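Side-chain contacts in alpha-galactosidase (Umbelopsis vinacea, PDB 3A5V), which hydrolyses terminal alpha-linked galactose from galactosides, as a tetrameric glycoside hydrolase of family 27 built on a beta/alpha barrel: residues S62-A67 with E111-K116; A106-E111 with Y132-S137; D81-H84 with K89-I92. One frame throughout, in Å; residues are numbered along the deposited sequence.

Contact 1. Residues S62-A67 with E111-K116; sequences SKTLLA and EDIDAK
Ile113 wedges its two methyl ends against Lys63 and Thr64, joining a long loop of the beta/alpha barrel to the helix that follows the next strand. The loop, 62-67, comes after strand 47-49; Ile113 lies in the first turn of helix 111-121. This mostly apolar patch is the tight part of the contact, and the branching of one isoleucine explains it. With CG1 anti to the carbonyl carbon (chi1 -73°) and CG2 anti to the backbone N, the two branches address different residues. Ile113 CG2 lies 3.7 Å from Lys63 O and also meets the methyl of Thr64, Ile113 CG2 to Thr64 CG2 being 4.0 Å; these two side chains cross at about a right angle. Ile113 CD1 reaches further out and rests on the aliphatic part of Lys63, 3.9 Å from Lys63 CB and nearly as close to Lys63 CD.

Beyond that point the lysine leaves the helix. Its extended chain carries NZ into the outer, exposed side of the contact, where it hydrogen-bonds a bound polyether molecule, probably from the crystallisation liquor. Ser62, also exposed, turns back on its own loop and accepts a weak bond from Thr64 N to Ser62 OG, 3.4 Å long.

On the buried side the segments are joined by one ordered water, which bridges Leu65 N and Asp114 OD1, themselves 4.4 Å apart. Asp114 has three partners in all: besides the water, OD1 forms a salt bridge with Arg59, whose NH1 bonds Lys63 O as well, while OD2 is hydrogen-bonded to Ser107 OG. The water receives Leu65 N-H at 2.9 Å from Leu65 N and donates to Asp114 OD1 at 2.7 Å.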
# COMPACT_ATOMS: atom_id res chain seq x y z
N SER A 62 -21.27 32.62 20.17
CA SER A 62 -20.29 32.15 21.14
C SER A 62 -19.43 30.97 20.61
O SER A 62 -18.46 30.58 21.25
CB SER A 62 -21.00 31.70 22.42
OG SER A 62 -21.48 30.36 22.29
N LYS A 63 -19.82 30.42 19.45
CA LYS A 63 -19.13 29.28 18.79
C LYS A 63 -19.56 27.90 19.28
O LYS A 63 -19.15 26.89 18.70
CB LYS A 63 -17.60 29.39 18.87
CG LYS A 63 -16.98 30.52 18.04
CD LYS A 63 -15.46 30.42 18.13
CE LYS A 63 -14.79 31.66 17.57
NZ LYS A 63 -13.32 31.46 17.46
N THR A 64 -20.36 27.83 20.34
CA THR A 64 -20.87 26.52 20.76
C THR A 64 -21.94 26.02 19.79
O THR A 64 -22.56 26.81 19.05
CB THR A 64 -21.37 26.46 22.23
OG1 THR A 64 -22.60 27.17 22.35
CG2 THR A 64 -20.36 27.06 23.18
N LEU A 65 -22.11 24.71 19.75
CA LEU A 65 -23.12 24.11 18.89
C LEU A 65 -24.18 23.50 19.79
O LEU A 65 -23.93 22.53 20.52
CB LEU A 65 -22.51 23.05 17.95
CG LEU A 65 -23.49 22.42 16.95
CD1 LEU A 65 -24.06 23.45 15.96
CD2 LEU A 65 -22.82 21.27 16.20
N LEU A 66 -25.37 24.09 19.74
CA LEU A 66 -26.49 23.60 20.54
C LEU A 66 -27.31 22.58 19.75
O LEU A 66 -27.07 22.36 18.56
CB LEU A 66 -27.35 24.79 21.03
CG LEU A 66 -26.65 25.87 21.89
CD1 LEU A 66 -27.67 26.97 22.27
CD2 LEU A 66 -26.00 25.28 23.14
N ALA A 67 -28.26 21.94 20.42
CA ALA A 67 -29.14 20.96 19.78
C ALA A 67 -30.27 21.65 19.03
O ALA A 67 -30.62 22.79 19.33
CB ALA A 67 -29.69 19.99 20.81
N GLU A 111 -12.59 21.48 18.94
CA GLU A 111 -12.61 20.35 19.88
C GLU A 111 -12.77 20.81 21.35
O GLU A 111 -13.58 20.24 22.07
CB GLU A 111 -11.36 19.47 19.73
CG GLU A 111 -11.22 18.74 18.36
CD GLU A 111 -10.52 19.58 17.28
OE1 GLU A 111 -10.29 20.79 17.51
OE2 GLU A 111 -10.19 19.01 16.20
N ASP A 112 -12.01 21.82 21.77
CA ASP A 112 -12.09 22.32 23.16
C ASP A 112 -13.49 22.83 23.49
O ASP A 112 -14.07 22.45 24.50
CB ASP A 112 -11.05 23.41 23.43
CG ASP A 112 -9.66 22.84 23.66
OD1 ASP A 112 -9.52 21.60 23.75
OD2 ASP A 112 -8.70 23.63 23.76
N ILE A 113 -14.00 23.67 22.61
CA ILE A 113 -15.34 24.25 22.75
C ILE A 113 -16.44 23.18 22.82
O ILE A 113 -17.31 23.23 23.70
CB ILE A 113 -15.60 25.25 21.60
CG1 ILE A 113 -14.76 26.53 21.83
CG2 ILE A 113 -17.09 25.59 21.50
CD1 ILE A 113 -14.65 27.42 20.60
N ASP A 114 -16.40 22.21 21.91
CA ASP A 114 -17.44 21.18 21.88
C ASP A 114 -17.37 20.25 23.10
O ASP A 114 -18.40 19.92 23.70
CB ASP A 114 -17.43 20.41 20.56
CG ASP A 114 -17.91 21.25 19.38
OD1 ASP A 114 -18.34 22.42 19.59
OD2 ASP A 114 -17.89 20.73 18.24
N ALA A 115 -16.15 19.86 23.48
CA ALA A 115 -15.97 19.03 24.67
C ALA A 115 -16.51 19.74 25.93
O ALA A 115 -17.14 19.11 26.78
CB ALA A 115 -14.52 18.68 24.85
N LYS A 116 -16.22 21.04 26.03
CA LYS A 116 -16.71 21.85 27.15
C LYS A 116 -18.25 21.86 27.18
O LYS A 116 -18.85 21.68 28.25
CB LYS A 116 -16.13 23.27 27.07
CG LYS A 116 -16.53 24.17 28.22
CD LYS A 116 -15.65 25.43 28.25
CE LYS A 116 -16.08 26.39 29.37
NZ LYS A 116 -15.70 27.80 29.05
O HOH W 1 -20.28 23.16 21.31

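Contact 2. Residues A106-E111 with Y132-S137; sequences ASLGYE and YNQGQS
Two tight turns in successive loops of the beta/alpha barrel meet where Leu108 faces Gln134 and Gln136. A type II turn, Ser107 to Tyr110, lies in the loop after strand 89-95 and ends at Tyr110, the N-cap of helix 111-121; a type I' turn, Asn133 to Gln136, belongs to the loop after strand 125-129. Leu108 bridges them by van der Waals contact alone. Because CG is anti to the backbone N (chi1 -174°), the isobutyl group extends from its turn and both its methyls lie against the Gln136 amide. Leu108 CD1 sits 3.6 Å from Gln136 OE1, whereas Leu108 CD2 is 3.8 Å from Gln136 NE2, so the two ends of one amide each have a methyl beside them. The Gln136 chain, extended beyond CG, comes from the opposite direction to reach the leucine. Of the two methyls, Leu108 CD2 alone also touches Gln134 CG, at 4.0 Å, and Arg146 of helix 140-156 packs on Leu108 too.

Gln134 gives only its aliphatic part to the leucine. A bend at chi2 (-58°) turns its amide back, and Gln134 NE2 donates to Tyr132 O at 3.2 Å, from above the carbonyl plane. The same amide also lies at a subunit interface: OE1 bonds Tyr144 of the second subunit and NE2 bonds Thr179 of that subunit.

The leucine's own turn is braced from the helix start. Gly109, at positive phi, sends its N-H to Glu111, and the bond from Gly109 N to Glu111 OE2, 3.1 Å long and nearly straight at 167°, meets the oxygen from above the carboxylate plane.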
# COMPACT_ATOMS: atom_id res chain seq x y z
N ALA A 106 -19.81 19.71 12.52
CA ALA A 106 -18.98 18.80 13.33
C ALA A 106 -17.79 19.56 13.98
O ALA A 106 -17.74 20.79 13.93
CB ALA A 106 -18.49 17.63 12.47
N SER A 107 -16.86 18.83 14.59
CA SER A 107 -15.99 19.42 15.62
C SER A 107 -14.53 19.72 15.27
O SER A 107 -13.81 20.22 16.14
CB SER A 107 -16.02 18.54 16.89
OG SER A 107 -17.37 18.27 17.29
N LEU A 108 -14.09 19.43 14.05
CA LEU A 108 -12.67 19.68 13.70
C LEU A 108 -12.33 21.17 13.88
O LEU A 108 -12.97 22.02 13.28
CB LEU A 108 -12.37 19.27 12.25
CG LEU A 108 -10.90 19.34 11.80
CD1 LEU A 108 -10.06 18.29 12.54
CD2 LEU A 108 -10.80 19.16 10.27
N GLY A 109 -11.33 21.46 14.71
CA GLY A 109 -10.96 22.84 14.98
C GLY A 109 -11.79 23.48 16.08
O GLY A 109 -11.47 24.59 16.52
N TYR A 110 -12.82 22.79 16.55
CA TYR A 110 -13.66 23.26 17.66
C TYR A 110 -13.65 22.29 18.83
O TYR A 110 -14.58 22.28 19.63
CB TYR A 110 -15.12 23.45 17.19
CG TYR A 110 -15.32 24.58 16.21
CD1 TYR A 110 -15.01 24.42 14.86
CD2 TYR A 110 -15.83 25.82 16.64
CE1 TYR A 110 -15.17 25.47 13.95
CE2 TYR A 110 -16.01 26.87 15.74
CZ TYR A 110 -15.69 26.69 14.40
OH TYR A 110 -15.85 27.71 13.50
N GLU A 111 -12.59 21.48 18.94
CA GLU A 111 -12.61 20.35 19.88
C GLU A 111 -12.77 20.81 21.35
O GLU A 111 -13.58 20.24 22.07
CB GLU A 111 -11.36 19.47 19.73
CG GLU A 111 -11.22 18.74 18.36
CD GLU A 111 -10.52 19.58 17.28
OE1 GLU A 111 -10.29 20.79 17.51
OE2 GLU A 111 -10.19 19.01 16.20
N TYR A 132 -15.54 13.85 6.47
CA TYR A 132 -15.19 15.23 6.10
C TYR A 132 -13.97 15.76 6.86
O TYR A 132 -13.98 16.88 7.37
CB TYR A 132 -16.44 16.15 6.21
CG TYR A 132 -17.58 15.64 5.34
CD1 TYR A 132 -17.44 15.62 3.93
CD2 TYR A 132 -18.76 15.13 5.89
CE1 TYR A 132 -18.44 15.14 3.11
CE2 TYR A 132 -19.79 14.63 5.06
CZ TYR A 132 -19.61 14.65 3.67
OH TYR A 132 -20.59 14.17 2.82
N ASN A 133 -12.91 14.95 6.89
CA ASN A 133 -11.76 15.22 7.75
C ASN A 133 -10.67 16.08 7.08
O ASN A 133 -9.62 16.32 7.66
CB ASN A 133 -11.19 13.90 8.36
CG ASN A 133 -10.55 12.98 7.32
OD1 ASN A 133 -9.93 13.43 6.36
ND2 ASN A 133 -10.69 11.67 7.54
N GLN A 134 -10.96 16.56 5.87
CA GLN A 134 -10.12 17.57 5.20
C GLN A 134 -8.71 17.02 4.92
O GLN A 134 -7.69 17.72 5.09
CB GLN A 134 -10.10 18.88 6.01
CG GLN A 134 -11.51 19.40 6.39
CD GLN A 134 -12.39 19.64 5.16
OE1 GLN A 134 -11.94 20.23 4.18
NE2 GLN A 134 -13.65 19.19 5.22
N GLY A 135 -8.68 15.76 4.48
CA GLY A 135 -7.43 15.06 4.15
C GLY A 135 -6.51 14.79 5.33
O GLY A 135 -5.34 14.45 5.13
N GLN A 136 -7.02 14.90 6.56
CA GLN A 136 -6.17 14.67 7.75
C GLN A 136 -6.11 13.19 8.17
O GLN A 136 -6.45 12.81 9.30
CB GLN A 136 -6.58 15.58 8.92
CG GLN A 136 -6.33 17.09 8.65
CD GLN A 136 -6.80 17.99 9.79
OE1 GLN A 136 -6.89 17.56 10.94
NE2 GLN A 136 -7.10 19.25 9.47
N SER A 137 -5.65 12.36 7.24
CA SER A 137 -5.56 10.91 7.42
C SER A 137 -4.63 10.39 6.33
O SER A 137 -4.21 11.16 5.46
CB SER A 137 -6.96 10.27 7.30
OG SER A 137 -7.37 10.18 5.94

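Contact 3. Residues D81-H84 with K89-I92; sequences DDIH and KAGI
Lys89, which opens the strand, meets helix 76-85 through its backbone, against Ile83 and His84. Its CB is directed away from the helix, and the contacts fall to main-chain atoms instead: Lys89 CA lies at the edge of the imidazole, 4.3 Å from His84 CD2, and Lys89 O is 3.7 Å from Ile83 CG2. A chi1 of -67° sends this methyl and the CG1-CD1 arm of Ile83 to different residues, leaving CD1 for the next position along the strand.

Ala90 points its methyl toward the helix, and Ala90 CB is 4.2 Å from Ile83 CD1; Ile28 of helix 25-38 closes on Ile83 as well. Polar linkage here is indirect. Ala90 N and His84 NE2, 4.4 Å apart, both bond OD2 of Asp124, so a single carboxylate oxygen ties the strand's backbone to the imidazole and probably fixes the ring's rotation.

Gly91, without a side chain, continues the backbone bonding that Lys89 begins along the neighbouring strand 47-49, pairing with Val48 and with Ile50 just past the strand's end. Ile92, too far along to touch the helix segment, packs on Trp54. A helix laid over the start of the strand it precedes, with strand 47-49 alongside, is the beta-alpha-beta unit of the TIM barrel.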
# COMPACT_ATOMS: atom_id res chain seq x y z
N ASP A 81 -30.21 14.86 32.27
CA ASP A 81 -30.65 14.73 33.68
C ASP A 81 -31.71 13.63 33.86
O ASP A 81 -31.65 12.86 34.82
CB ASP A 81 -31.22 16.06 34.20
CG ASP A 81 -30.16 17.14 34.40
OD1 ASP A 81 -28.94 16.85 34.52
OD2 ASP A 81 -30.57 18.31 34.45
N ASP A 82 -32.66 13.56 32.93
CA ASP A 82 -33.69 12.50 32.93
C ASP A 82 -33.10 11.10 32.73
O ASP A 82 -33.52 10.14 33.38
CB ASP A 82 -34.74 12.76 31.83
CG ASP A 82 -35.66 13.93 32.16
OD1 ASP A 82 -35.77 14.29 33.34
OD2 ASP A 82 -36.26 14.50 31.22
N ILE A 83 -32.13 11.00 31.83
CA ILE A 83 -31.37 9.76 31.62
C ILE A 83 -30.58 9.35 32.88
O ILE A 83 -30.64 8.20 33.32
CB ILE A 83 -30.43 9.90 30.36
CG1 ILE A 83 -31.29 10.01 29.08
CG2 ILE A 83 -29.44 8.72 30.27
CD1 ILE A 83 -30.51 10.49 27.81
N HIS A 84 -29.85 10.30 33.45
CA HIS A 84 -29.15 10.07 34.72
C HIS A 84 -30.10 9.58 35.83
O HIS A 84 -29.75 8.65 36.56
CB HIS A 84 -28.37 11.31 35.15
CG HIS A 84 -27.15 11.58 34.32
ND1 HIS A 84 -26.49 12.79 34.34
CD2 HIS A 84 -26.48 10.80 33.44
CE1 HIS A 84 -25.45 12.73 33.53
NE2 HIS A 84 -25.42 11.54 32.97
N LYS A 89 -26.37 6.25 31.57
CA LYS A 89 -25.41 7.27 31.15
C LYS A 89 -25.75 7.77 29.74
O LYS A 89 -26.37 7.04 28.97
CB LYS A 89 -23.99 6.71 31.24
CG LYS A 89 -23.46 6.61 32.68
CD LYS A 89 -22.13 5.84 32.73
CE LYS A 89 -21.67 5.53 34.15
NZ LYS A 89 -21.39 6.82 34.84
N ALA A 90 -25.34 8.99 29.40
CA ALA A 90 -25.71 9.60 28.12
C ALA A 90 -24.51 9.75 27.21
O ALA A 90 -23.43 10.17 27.64
CB ALA A 90 -26.40 10.96 28.32
N GLY A 91 -24.71 9.41 25.94
CA GLY A 91 -23.68 9.60 24.91
C GLY A 91 -24.14 10.56 23.83
O GLY A 91 -25.34 10.78 23.64
N ILE A 92 -23.17 11.16 23.15
CA ILE A 92 -23.42 12.10 22.04
C ILE A 92 -22.48 11.75 20.88
O ILE A 92 -21.45 11.06 21.07
CB ILE A 92 -23.22 13.59 22.48
CG1 ILE A 92 -23.94 14.55 21.52
CG2 ILE A 92 -21.72 13.97 22.56
CD1 ILE A 92 -25.39 14.71 21.77

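All three contacts are partly buried, and they differ in what they join. Contact 3 lies between regular elements of the barrel wall, a helix and a strand of one beta-alpha-beta unit, about 19 Å from the chain's centre. Contacts 1 and 2 lie further from it, at about 27 and 24 Å between centres, and involve loops; they share Glu111 and so meet at the start of helix 111-121, their segments alternating along the chain. Contact 3 is nested within the loop that contact 1 closes, yet does not touch it. A branched aliphatic residue leads in each. A water links contact 1 and an outside carboxylate contact 3, whereas contact 2 is van der Waals between its segments, with Gln134 bonded outward to the second subunit.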